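PDB 4H0O: acetate kinase, which is a pyrophosphate-dependent acetate kinase that interconverts acetate and acetyl phosphate by phosphoryl transfer, probably with magnesium as cofactor. Local coordinates for residues N233-G238 with S242-D247. Residues are numbered along the deposited sequence; the frame is centred on the assembly and turned at random.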
loop_
_atom_site.group_PDB
_atom_site.type_symbol
_atom_site.label_atom_id
_atom_site.label_comp_id
_atom_site.label_asym_id
_atom_site.label_seq_id
_atom_site.Cartn_x
_atom_site.Cartn_y
_atom_site.Cartn_z
ATOM N N ASN B 233 0.798 -3.811 11.319
ATOM C CA ASN B 233 1.354 -4.066 12.641
ATOM C C ASN B 233 1.349 -2.798 13.488
ATOM O O ASN B 233 1.180 -2.854 14.706
ATOM C CB ASN B 233 2.777 -4.615 12.527
ATOM C CG ASN B 233 3.329 -5.088 13.858
ATOM O OD1 ASN B 233 3.061 -6.210 14.291
ATOM N ND2 ASN B 233 4.105 -4.233 14.516
ATOM N N SER B 234 1.536 -1.657 12.830
ATOM C CA SER B 234 1.552 -0.366 13.508
ATOM C C SER B 234 0.345 0.466 13.108
ATOM O O SER B 234 -0.388 0.115 12.180
ATOM C CB SER B 234 2.822 0.412 13.167
ATOM O OG SER B 234 2.706 1.056 11.911
ATOM N N THR B 235 0.135 1.573 13.813
ATOM C CA THR B 235 -0.980 2.469 13.526
ATOM C C THR B 235 -0.557 3.563 12.551
ATOM O O THR B 235 -1.234 4.582 12.411
ATOM C CB THR B 235 -1.529 3.118 14.810
ATOM O OG1 THR B 235 -0.486 3.859 15.457
ATOM C CG2 THR B 235 -2.056 2.056 15.762
ATOM N N LEU B 236 0.568 3.339 11.883
ATOM C CA LEU B 236 1.109 4.295 10.918
ATOM C C LEU B 236 0.776 3.895 9.474
ATOM O O LEU B 236 0.747 4.734 8.574
ATOM C CB LEU B 236 2.626 4.413 11.114
ATOM C CG LEU B 236 3.477 5.235 10.146
ATOM C CD1 LEU B 236 4.489 6.070 10.907
ATOM C CD2 LEU B 236 4.194 4.325 9.165
ATOM N N ALA B 237 0.509 2.610 9.267
ATOM C CA ALA B 237 0.276 2.074 7.927
ATOM C C ALA B 237 -1.090 2.451 7.344
ATOM O O ALA B 237 -2.038 2.742 8.081
ATOM C CB ALA B 237 0.438 0.566 7.938
ATOM N N GLY B 238 -1.181 2.442 6.015
ATOM C CA GLY B 238 -2.460 2.556 5.336
ATOM C C GLY B 238 -2.721 3.879 4.642
ATOM O O GLY B 238 -1.984 4.287 3.737
ATOM N N SER B 242 -3.807 12.538 9.258
ATOM C CA SER B 242 -3.629 13.906 9.729
ATOM C C SER B 242 -2.151 14.272 9.873
ATOM O O SER B 242 -1.713 15.315 9.381
ATOM C CB SER B 242 -4.360 14.110 11.056
ATOM O OG SER B 242 -3.975 13.130 12.000
ATOM N N THR B 243 -1.389 13.408 10.540
ATOM C CA THR B 243 0.041 13.639 10.745
ATOM C C THR B 243 0.899 12.417 10.422
ATOM O O THR B 243 2.106 12.420 10.681
ATOM C CB THR B 243 0.355 14.067 12.197
ATOM O OG1 THR B 243 0.041 12.994 13.095
ATOM C CG2 THR B 243 -0.442 15.300 12.584
ATOM N N ARG B 244 0.278 11.376 9.879
ATOM C CA ARG B 244 0.992 10.147 9.550
ATOM C C ARG B 244 1.201 10.024 8.047
ATOM O O ARG B 244 0.450 10.600 7.260
ATOM C CB ARG B 244 0.233 8.928 10.078
ATOM C CG ARG B 244 0.312 8.753 11.585
ATOM C CD ARG B 244 -0.749 7.785 12.085
ATOM N NE ARG B 244 -0.963 7.903 13.524
ATOM C CZ ARG B 244 -2.007 7.394 14.169
ATOM N NH1 ARG B 244 -2.941 6.728 13.501
ATOM N NH2 ARG B 244 -2.120 7.549 15.481
ATOM N N CYS B 245 2.222 9.271 7.649
ATOM C CA CYS B 245 2.513 9.091 6.230
ATOM C C CYS B 245 1.629 8.052 5.546
ATOM O O CYS B 245 1.307 8.191 4.366
ATOM C CB CYS B 245 3.980 8.714 6.040
ATOM S SG CYS B 245 4.449 7.179 6.857
ATOM N N GLY B 246 1.242 7.012 6.277
ATOM C CA GLY B 246 0.534 5.899 5.666
ATOM C C GLY B 246 1.511 5.027 4.896
ATOM O O GLY B 246 2.721 5.128 5.104
ATOM N N ASP B 247 0.999 4.174 4.011
ATOM C CA ASP B 247 1.860 3.307 3.206
ATOM C C ASP B 247 2.802 4.098 2.293
ATOM O O ASP B 247 2.359 4.878 1.449
ATOM C CB ASP B 247 1.025 2.336 2.367
ATOM C CG ASP B 247 0.411 1.216 3.194
ATOM O OD1 ASP B 247 0.916 0.927 4.302
ATOM O OD2 ASP B 247 -0.576 0.613 2.723
#
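The backbone of G238 meets both the backbone N and the carboxylate of D247, an example of a loop folding back on itself and tying its two arms with a pair of bonds. The amide N of D247 donates to G238 O at 3.0 Å in a nearly straight bond (172°). In return, OD1 of the D247 carboxylate accepts a weak hydrogen bond from G238 N at 3.1 Å. The CG of D247 lies beside its own backbone N, anti to the carbonyl carbon (chi1 -74°), which brings the carboxylate back to G238; the same OD1 also touches A237 CB. Between these bonds and the arginine, G246 brings its CA to 3.1 Å from L236 O, a CH...O contact. The missing side chain of G246 leaves room for G238 O beside it.

Further along, L236 lays CD2 against C245 SG at 3.7 Å, and helix 262-271 packs on both residues through L269. The extended chain of R244 passes L236 CA and brings its guanidinium to T235, whose OG1 lies 4.0 Å above the centre of one face. T235 O lies over the same face, off its centre, 3.0 Å from NH1 but poorly angled for a hydrogen bond.

Behind this shell, S234 OG accepts from L236 N in an ST turn, while S234 N bonds to D249 of the second subunit, linking the turn to the dimer interface. R244 and H184, their side chains about 6 Å apart, are both predicted transition-state stabilisers, so this folded-back loop probably forms part of the active-site wall of an acetate kinase of the ASKHA superfamily.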